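Local atomic coordinates of probable fatty acyl-CoA transferase Rv3272 (Mycobacterium tuberculosis, PDB entry 5YX6), a protein that binds fatty acyl-CoAs, palmitoyl-CoA most tightly, and probably acts in fatty acid metabolism as a homodimeric family III CoA transferase. Residues A[64-67]-A[68-72]; A[90-93]-A[94-97]; A[312-315]-A[316-319]; A[380-383]-A[384-387]. All coordinates share one frame; numbering follows the deposited sequence.

Interaction 1 of 4, residues A[64-67]-A[68-72]; sequences TYFL and PNNRG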
loop_
_atom_site.group_PDB
_atom_site.type_symbol
_atom_site.label_atom_id
_atom_site.label_comp_id
_atom_site.label_asym_id
_atom_site.label_seq_id
_atom_site.Cartn_x
_atom_site.Cartn_y
_atom_site.Cartn_z
ATOM N N THR A 64 -6.999 -13.081 15.327
ATOM C CA THR A 64 -7.018 -11.791 14.653
ATOM C C THR A 64 -6.126 -11.702 13.412
ATOM O O THR A 64 -6.383 -10.902 12.519
ATOM C CB THR A 64 -6.605 -10.688 15.650
ATOM O OG1 THR A 64 -6.296 -9.482 14.947
ATOM C CG2 THR A 64 -5.380 -11.123 16.432
ATOM N N TYR A 65 -5.100 -12.535 13.322
ATOM C CA TYR A 65 -4.256 -12.506 12.133
ATOM C C TYR A 65 -4.720 -13.517 11.079
ATOM O O TYR A 65 -4.684 -13.229 9.881
ATOM C CB TYR A 65 -2.790 -12.747 12.514
ATOM C CG TYR A 65 -2.260 -11.667 13.432
ATOM C CD1 TYR A 65 -1.901 -10.415 12.940
ATOM C CD2 TYR A 65 -2.131 -11.896 14.800
ATOM C CE1 TYR A 65 -1.429 -9.419 13.788
ATOM C CE2 TYR A 65 -1.659 -10.912 15.656
ATOM C CZ TYR A 65 -1.308 -9.675 15.148
ATOM O OH TYR A 65 -0.837 -8.699 16.009
ATOM N N PHE A 66 -5.161 -14.694 11.516
ATOM C CA PHE A 66 -5.544 -15.733 10.569
ATOM C C PHE A 66 -6.909 -15.513 9.898
ATOM O O PHE A 66 -7.030 -15.586 8.678
ATOM C CB PHE A 66 -5.550 -17.104 11.253
ATOM C CG PHE A 66 -5.909 -18.229 10.326
ATOM C CD1 PHE A 66 -4.952 -18.763 9.473
ATOM C CD2 PHE A 66 -7.203 -18.723 10.273
ATOM C CE1 PHE A 66 -5.268 -19.787 8.602
ATOM C CE2 PHE A 66 -7.532 -19.743 9.406
ATOM C CZ PHE A 66 -6.560 -20.281 8.563
ATOM N N LEU A 67 -7.930 -15.244 10.698
ATOM C CA LEU A 67 -9.302 -15.237 10.196
ATOM C C LEU A 67 -9.614 -14.245 9.055
ATOM O O LEU A 67 -10.279 -14.619 8.083
ATOM C CB LEU A 67 -10.272 -14.987 11.355
ATOM C CG LEU A 67 -11.749 -15.052 10.958
ATOM C CD1 LEU A 67 -12.410 -16.228 11.664
ATOM C CD2 LEU A 67 -12.469 -13.766 11.273
ATOM N N PRO A 68 -9.152 -12.984 9.155
ATOM C CA PRO A 68 -9.592 -12.047 8.111
ATOM C C PRO A 68 -9.058 -12.330 6.700
ATOM O O PRO A 68 -9.701 -11.920 5.739
ATOM C CB PRO A 68 -9.060 -10.695 8.602
ATOM C CG PRO A 68 -8.773 -10.874 10.039
ATOM C CD PRO A 68 -8.364 -12.302 10.199
ATOM N N ASN A 69 -7.925 -13.014 6.568
ATOM C CA ASN A 69 -7.321 -13.182 5.251
ATOM C C ASN A 69 -7.359 -14.614 4.687
ATOM O O ASN A 69 -6.634 -14.924 3.739
ATOM C CB ASN A 69 -5.867 -12.699 5.270
ATOM C CG ASN A 69 -5.742 -11.205 5.519
ATOM O OD1 ASN A 69 -6.586 -10.413 5.102
ATOM N ND2 ASN A 69 -4.662 -10.813 6.170
ATOM N N ASN A 70 -8.193 -15.483 5.254
ATOM C CA ASN A 70 -8.283 -16.859 4.764
ATOM C C ASN A 70 -9.713 -17.356 4.623
ATOM O O ASN A 70 -9.964 -18.553 4.618
ATOM C CB ASN A 70 -7.495 -17.790 5.684
ATOM C CG ASN A 70 -6.038 -17.443 5.718
ATOM O OD1 ASN A 70 -5.290 -17.771 4.806
ATOM N ND2 ASN A 70 -5.639 -16.708 6.737
ATOM N N ARG A 71 -10.653 -16.431 4.510
ATOM C CA ARG A 71 -12.043 -16.790 4.317
ATOM C C ARG A 71 -12.263 -17.335 2.908
ATOM O O ARG A 71 -11.721 -16.805 1.939
ATOM C CB ARG A 71 -12.933 -15.580 4.598
ATOM C CG ARG A 71 -12.829 -15.093 6.036
ATOM C CD ARG A 71 -13.403 -13.710 6.240
ATOM N NE ARG A 71 -12.675 -12.706 5.466
ATOM C CZ ARG A 71 -13.132 -12.128 4.360
ATOM N NH1 ARG A 71 -12.392 -11.231 3.726
ATOM N NH2 ARG A 71 -14.326 -12.451 3.888
ATOM N N GLY A 72 -13.012 -18.429 2.802
ATOM C CA GLY A 72 -13.371 -18.975 1.506
ATOM C C GLY A 72 -12.228 -19.750 0.886
ATOM O O GLY A 72 -12.311 -20.188 -0.259
#

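Interaction 2 of 4, residues A[90-93]-A[94-97]; sequences LRLA and DTAD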
loop_
_atom_site.group_PDB
_atom_site.type_symbol
_atom_site.label_atom_id
_atom_site.label_comp_id
_atom_site.label_asym_id
_atom_site.label_seq_id
_atom_site.Cartn_x
_atom_site.Cartn_y
_atom_site.Cartn_z
ATOM N N LEU A 90 3.412 -32.100 -6.068
ATOM C CA LEU A 90 3.724 -32.098 -7.493
ATOM C C LEU A 90 2.477 -32.427 -8.305
ATOM O O LEU A 90 2.218 -31.805 -9.330
ATOM C CB LEU A 90 4.853 -33.080 -7.820
ATOM C CG LEU A 90 6.255 -32.720 -7.319
ATOM C CD1 LEU A 90 7.186 -33.908 -7.416
ATOM C CD2 LEU A 90 6.823 -31.555 -8.091
ATOM N N ARG A 91 1.693 -33.391 -7.837
ATOM C CA ARG A 91 0.461 -33.753 -8.526
ATOM C C ARG A 91 -0.584 -32.651 -8.412
ATOM O O ARG A 91 -1.316 -32.384 -9.362
ATOM C CB ARG A 91 -0.102 -35.065 -7.984
ATOM C CG ARG A 91 0.701 -36.278 -8.408
ATOM C CD ARG A 91 0.054 -37.565 -7.940
ATOM N NE ARG A 91 1.049 -38.484 -7.402
ATOM C CZ ARG A 91 1.159 -38.800 -6.114
ATOM N NH1 ARG A 91 0.330 -38.275 -5.215
ATOM N NH2 ARG A 91 2.102 -39.648 -5.723
ATOM N N LEU A 92 -0.660 -32.028 -7.240
ATOM C CA LEU A 92 -1.598 -30.942 -7.030
ATOM C C LEU A 92 -1.212 -29.743 -7.914
ATOM O O LEU A 92 -2.075 -29.088 -8.493
ATOM C CB LEU A 92 -1.648 -30.557 -5.549
ATOM C CG LEU A 92 -2.723 -29.575 -5.090
ATOM C CD1 LEU A 92 -4.075 -29.944 -5.674
ATOM C CD2 LEU A 92 -2.786 -29.514 -3.564
ATOM N N ALA A 93 0.082 -29.467 -8.026
ATOM C CA ALA A 93 0.559 -28.353 -8.845
ATOM C C ALA A 93 0.312 -28.558 -10.344
ATOM O O ALA A 93 0.128 -27.591 -11.086
ATOM C CB ALA A 93 2.028 -28.113 -8.597
ATOM N N ASP A 94 0.317 -29.807 -10.797
ATOM C CA ASP A 94 -0.002 -30.092 -12.196
ATOM C C ASP A 94 -1.390 -29.570 -12.566
ATOM O O ASP A 94 -1.660 -29.275 -13.726
ATOM C CB ASP A 94 0.083 -31.598 -12.486
ATOM C CG ASP A 94 1.519 -32.119 -12.506
ATOM O OD1 ASP A 94 2.470 -31.299 -12.543
ATOM O OD2 ASP A 94 1.691 -33.362 -12.494
ATOM N N THR A 95 -2.254 -29.423 -11.568
ATOM C CA THR A 95 -3.620 -28.990 -11.804
ATOM C C THR A 95 -3.805 -27.498 -11.543
ATOM O O THR A 95 -4.914 -26.978 -11.673
ATOM C CB THR A 95 -4.617 -29.756 -10.916
ATOM O OG1 THR A 95 -4.445 -29.352 -9.550
ATOM C CG2 THR A 95 -4.413 -31.263 -11.042
ATOM N N ALA A 96 -2.728 -26.811 -11.171
ATOM C CA ALA A 96 -2.845 -25.425 -10.719
ATOM C C ALA A 96 -2.511 -24.401 -11.798
ATOM O O ALA A 96 -1.687 -24.646 -12.675
ATOM C CB ALA A 96 -1.954 -25.197 -9.510
ATOM N N ASP A 97 -3.139 -23.233 -11.700
ATOM C CA ASP A 97 -2.806 -22.113 -12.560
ATOM C C ASP A 97 -1.710 -21.258 -11.923
ATOM O O ASP A 97 -0.849 -20.715 -12.614
ATOM C CB ASP A 97 -4.044 -21.259 -12.823
ATOM C CG ASP A 97 -5.171 -22.055 -13.459
ATOM O OD1 ASP A 97 -5.150 -22.207 -14.704
ATOM O OD2 ASP A 97 -6.076 -22.516 -12.722
#

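Interaction 3 of 4, residues A[312-315]-A[316-319]; sequences SKTA and TEWV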
loop_
_atom_site.group_PDB
_atom_site.type_symbol
_atom_site.label_atom_id
_atom_site.label_comp_id
_atom_site.label_asym_id
_atom_site.label_seq_id
_atom_site.Cartn_x
_atom_site.Cartn_y
_atom_site.Cartn_z
ATOM N N SER A 312 -10.980 30.389 18.450
ATOM C CA SER A 312 -12.348 30.840 18.747
ATOM C C SER A 312 -13.431 29.762 18.652
ATOM O O SER A 312 -14.571 29.984 19.083
ATOM C CB SER A 312 -12.745 31.979 17.791
ATOM O OG SER A 312 -11.702 32.930 17.629
ATOM N N LYS A 313 -13.084 28.600 18.104
ATOM C CA LYS A 313 -14.041 27.505 17.954
ATOM C C LYS A 313 -13.394 26.148 18.221
ATOM O O LYS A 313 -12.173 26.005 18.128
ATOM C CB LYS A 313 -14.641 27.511 16.543
ATOM C CG LYS A 313 -15.516 28.708 16.189
ATOM C CD LYS A 313 -15.742 28.765 14.673
ATOM C CE LYS A 313 -17.025 29.492 14.290
ATOM N NZ LYS A 313 -17.045 30.894 14.783
ATOM N N THR A 314 -14.219 25.158 18.553
ATOM C CA THR A 314 -13.769 23.776 18.620
ATOM C C THR A 314 -13.456 23.253 17.222
ATOM O O THR A 314 -13.960 23.778 16.228
ATOM C CB THR A 314 -14.819 22.860 19.266
ATOM O OG1 THR A 314 -15.927 22.695 18.374
ATOM C CG2 THR A 314 -15.310 23.448 20.568
ATOM N N ALA A 315 -12.624 22.220 17.148
ATOM C CA ALA A 315 -12.240 21.636 15.868
ATOM C C ALA A 315 -13.456 21.102 15.106
ATOM O O ALA A 315 -13.532 21.229 13.889
ATOM C CB ALA A 315 -11.211 20.538 16.071
ATOM N N THR A 316 -14.401 20.497 15.819
ATOM C CA THR A 316 -15.620 20.005 15.181
ATOM C C THR A 316 -16.366 21.144 14.493
ATOM O O THR A 316 -16.862 20.990 13.375
ATOM C CB THR A 316 -16.555 19.319 16.197
ATOM O OG1 THR A 316 -15.906 18.163 16.727
ATOM C CG2 THR A 316 -17.841 18.876 15.529
ATOM N N GLU A 317 -16.443 22.286 15.165
ATOM C CA GLU A 317 -17.108 23.453 14.588
ATOM C C GLU A 317 -16.370 23.959 13.351
ATOM O O GLU A 317 -16.995 24.283 12.346
ATOM C CB GLU A 317 -17.236 24.567 15.623
ATOM C CG GLU A 317 -18.244 24.261 16.715
ATOM C CD GLU A 317 -18.081 25.162 17.945
ATOM O OE1 GLU A 317 -17.035 25.854 18.064
ATOM O OE2 GLU A 317 -19.000 25.168 18.797
ATOM N N TRP A 318 -15.047 24.037 13.424
ATOM C CA TRP A 318 -14.272 24.471 12.269
ATOM C C TRP A 318 -14.402 23.485 11.098
ATOM O O TRP A 318 -14.447 23.907 9.934
ATOM C CB TRP A 318 -12.800 24.641 12.625
ATOM C CG TRP A 318 -12.473 25.853 13.436
ATOM C CD1 TRP A 318 -11.895 25.879 14.674
ATOM C CD2 TRP A 318 -12.677 27.220 13.061
ATOM N NE1 TRP A 318 -11.735 27.174 15.095
ATOM C CE2 TRP A 318 -12.206 28.018 14.126
ATOM C CE3 TRP A 318 -13.211 27.848 11.930
ATOM C CZ2 TRP A 318 -12.251 29.410 14.090
ATOM C CZ3 TRP A 318 -13.257 29.233 11.900
ATOM C CH2 TRP A 318 -12.782 29.998 12.971
ATOM N N VAL A 319 -14.467 22.186 11.403
ATOM C CA VAL A 319 -14.588 21.180 10.354
ATOM C C VAL A 319 -15.906 21.364 9.602
ATOM O O VAL A 319 -15.935 21.407 8.369
ATOM C CB VAL A 319 -14.527 19.738 10.913
ATOM C CG1 VAL A 319 -15.122 18.760 9.903
ATOM C CG2 VAL A 319 -13.094 19.348 11.278
#

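Interaction 4 of 4, residues A[380-383]-A[384-387]; sequences PPTA and GEHN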
loop_
_atom_site.group_PDB
_atom_site.type_symbol
_atom_site.label_atom_id
_atom_site.label_comp_id
_atom_site.label_asym_id
_atom_site.label_seq_id
_atom_site.Cartn_x
_atom_site.Cartn_y
_atom_site.Cartn_z
ATOM N N PRO A 380 -13.170 -19.221 7.218
ATOM C CA PRO A 380 -11.916 -19.904 6.895
ATOM C C PRO A 380 -12.076 -21.417 6.993
ATOM O O PRO A 380 -12.944 -21.881 7.734
ATOM C CB PRO A 380 -10.948 -19.384 7.957
ATOM C CG PRO A 380 -11.825 -18.878 9.057
ATOM C CD PRO A 380 -13.036 -18.340 8.388
ATOM N N PRO A 381 -11.259 -22.175 6.249
ATOM C CA PRO A 381 -11.234 -23.639 6.365
ATOM C C PRO A 381 -10.612 -24.096 7.685
ATOM O O PRO A 381 -9.730 -23.416 8.207
ATOM C CB PRO A 381 -10.348 -24.069 5.192
ATOM C CG PRO A 381 -9.388 -22.915 5.036
ATOM C CD PRO A 381 -10.222 -21.678 5.325
ATOM N N THR A 382 -11.040 -25.243 8.198
ATOM C CA THR A 382 -10.329 -25.876 9.299
ATOM C C THR A 382 -9.028 -26.449 8.740
ATOM O O THR A 382 -8.917 -26.696 7.540
ATOM C CB THR A 382 -11.170 -26.987 9.975
ATOM O OG1 THR A 382 -11.538 -27.987 9.011
ATOM C CG2 THR A 382 -12.432 -26.398 10.588
ATOM N N ALA A 383 -8.031 -26.625 9.592
ATOM C CA ALA A 383 -6.737 -27.111 9.137
ATOM C C ALA A 383 -6.845 -28.501 8.488
ATOM O O ALA A 383 -7.254 -29.464 9.132
ATOM C CB ALA A 383 -5.761 -27.139 10.296
ATOM N N GLY A 384 -6.484 -28.594 7.212
ATOM C CA GLY A 384 -6.456 -29.872 6.526
ATOM C C GLY A 384 -7.822 -30.364 6.083
ATOM O O GLY A 384 -7.976 -31.533 5.711
ATOM N N GLU A 385 -8.805 -29.470 6.115
ATOM C CA GLU A 385 -10.194 -29.815 5.829
ATOM C C GLU A 385 -10.388 -30.558 4.508
ATOM O O GLU A 385 -11.293 -31.380 4.384
ATOM C CB GLU A 385 -11.055 -28.544 5.845
ATOM C CG GLU A 385 -12.553 -28.771 5.596
ATOM C CD GLU A 385 -13.393 -27.522 5.846
ATOM O OE1 GLU A 385 -12.858 -26.551 6.416
ATOM O OE2 GLU A 385 -14.583 -27.498 5.454
ATOM N N HIS A 386 -9.529 -30.304 3.531
ATOM C CA HIS A 386 -9.734 -30.881 2.209
ATOM C C HIS A 386 -8.671 -31.895 1.805
ATOM O O HIS A 386 -8.455 -32.136 0.618
ATOM C CB HIS A 386 -9.810 -29.755 1.179
ATOM C CG HIS A 386 -10.854 -28.733 1.500
ATOM N ND1 HIS A 386 -10.585 -27.604 2.240
ATOM C CD2 HIS A 386 -12.181 -28.696 1.226
ATOM C CE1 HIS A 386 -11.695 -26.903 2.388
ATOM N NE2 HIS A 386 -12.677 -27.546 1.783
ATOM N N ASN A 387 -8.003 -32.474 2.797
ATOM C CA ASN A 387 -7.039 -33.541 2.551
ATOM C C ASN A 387 -7.605 -34.673 1.691
ATOM O O ASN A 387 -6.994 -35.066 0.705
ATOM C CB ASN A 387 -6.520 -34.097 3.875
ATOM C CG ASN A 387 -5.420 -33.238 4.474
ATOM O OD1 ASN A 387 -5.063 -32.199 3.919
ATOM N ND2 ASN A 387 -4.861 -33.681 5.596
#

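Interaction 1 of 4, residues A[64-67]-A[68-72]
N70 reaches back over F66, and its side chain can be followed atom by atom. CB sits over the phenyl face, 4.2 Å from the centroid of the F66 ring, a CH-pi contact in which CB lies nearest to CZ. CG hangs over the CE1 side of the same face. At the tip, ND2 lies 3.5 Å from F66 CD1, and the amide is stacked almost parallel to the ring, the two planes 15° apart. From there ND2 donates to F66 O at 2.6 Å, with the N-H pointing well at the oxygen (160°) and arriving in the carbonyl plane on a lone pair. The other amide atom, OD1, takes bonds from K40 and K73, so both ends of the amide are held and its rotation is fixed. F66 presents this face because its CG is anti to the backbone N (chi1 -179°).

Residues 64-67 have helical backbone angles without regular helical bonding, part of the loop that joins strand 59-62 to strand 74-77, the latter outermost, within this chain, in the parallel sheet of the Rossmann-fold domain. The backbone bond from N69 N to F66 O is weak. The proline ring packs tightly, L67 CB lying 3.5 Å from P68 CD, while P68 CG approaches T64 O at 3.4 Å. R71 bends at chi3, which turns NE back to P68 O at 3.1 Å, the donor standing above the carbonyl plane; its CG rests against L67 O. M219 of the second subunit packs on T64 and P68.

Interaction 2 of 4, residues A[90-93]-A[94-97]
L90 O still takes a helical bond from D94 N, 3.1 Å away, but beyond it the backbone pattern shortens. T95 N turns to L92 O and A96 N to A93 O, each three residues back, the latter at 3.0 Å. Both of these donors stand well above the plane of their carbonyl, as the chain tightens before it leaves the helix.

The threonine adds a second hold on the same acceptor: T95 OG1 gives its proton to L92 O at 2.6 Å, tilted 19° from the carbonyl plane, so L92 O is gripped by both the amide and the hydroxyl of one residue. This works because OG1 lies between the backbone N and the carbonyl carbon of T95 (chi1 70°), leaving CG2 to lean toward R91 O, 3.7 Å away. OG1 is also bonded to R14. The turn is the alpha-to-beta connection of the Rossmann-fold domain, where helix 83-94 runs out and strand 98-101 enters the parallel sheet; L92, A93 and A96 all pack on L16 of strand 14-17. The side chain of D94 folds back along the helix, its CB 3.5 Å from R91 O. Its carboxylate is directed to R121, with which OD2 forms a salt bridge. A96 CB turns in toward the helix end and meets A93 O at 3.5 Å, while A93 O takes a further bond from N122 ND2.

Interaction 3 of 4, residues A[312-315]-A[316-319]
T314 and E317 form a capping box at the start of helix 315-324. T314, the N-cap, accepts from E317 N through OG1 at 3.3 Å. In return E317 OE1 receives T314 N at 2.9 Å, from above the carboxylate plane. Both halves depend on side-chain rotation: T314 OG1 sits between its own backbone N and carbonyl carbon (chi1 71°), facing the first turn, and E317 runs extended beyond CG, back toward the cap.

The tightly packed side is the indole of W318. K313 crosses one face of it at about a right angle, with CD 3.4 Å from the centroid of the six-membered ring and only 5° off the normal, a close CH-pi contact. Nearer the backbone, K313 CB covers the pyrrole end of the same face. I261 and I278 also touch W318, and its NE1 is bonded to L310 O, while A315 and V319 pack on I261 and L331, tying the helix to strands 260-264 and 328-331.

Toward solvent the contact loosens. T316 and E317 are exposed, and the lysine chain, bent at chi4, carries its ammonium off the ring: K313 NZ is 5.2 Å from the six-membered-ring centroid, at most a weak cation-pi attraction. Nor does it pair with the glutamate, for K313 NZ and E317 OE1 remain 6.0 Å apart.

Interaction 4 of 4, residues A[380-383]-A[384-387]
The imidazole of H386 meets P381 at its edge, where P381 CB lies 4.2 Å from H386 CE1, near the ring plane. Over one face stands CG of the neighbouring E385, 3.8 Å above the plane and displaced toward the rim. The ring's ND1 is bonded to the backbone N of S75, which fixes the imidazole against strand 74-77. The second flat group, the E385 carboxylate, is turned back to T382. Its OE1 takes two bonds from that one residue: T382 N comes nearly in line with the C-O bond at 2.9 Å, while T382 OG1 donates from above the carboxylate plane at 3.2 Å. The same oxygen also touches the proline preceding T382, E385 OE1 to P381 CA being 3.3 Å.

Two successive beta turns shape the backbone here, a type II turn from T382 to E385 and a type I turn from G384 to N387, which lead into the C-terminal helix 387-390 with H386 as its N-cap residue. The first is closed by E385 N, 3.1 Å from T382 O, and the second by N387 N bonding to G384 O. G384 takes the positive phi (79°) of the third position of a type II turn. E385 spans its turn because CG is anti to the backbone N (chi1 -178°) and the chain stays extended beyond it, crossing the threonine side chain at about a right angle. Beyond the turns, R50 bonds to P381 O and S75 OG accepts from G384 N.

Interactions 1 and 4 belong to one neighbourhood, their centres 13 Å apart: F66 CE2 packs on P380 CB at 3.7 Å, and N70 O lies 3.2 Å from P381 CD, so the C-terminal loop rests on the loop before strand 74-77. Interaction 2 lies on the same side of the chain's centre as interaction 4, with about 8 Å between their nearest atoms. Interaction 3 is remote, its centre 60 Å from that of interaction 2. Interaction 1 comes closest to catalysis: the side chain of Y65 is about 7 Å from that of D175, the inferred nucleophile. D97, at the end of interaction 2, forms a salt bridge with R193 of the benzamidine pocket.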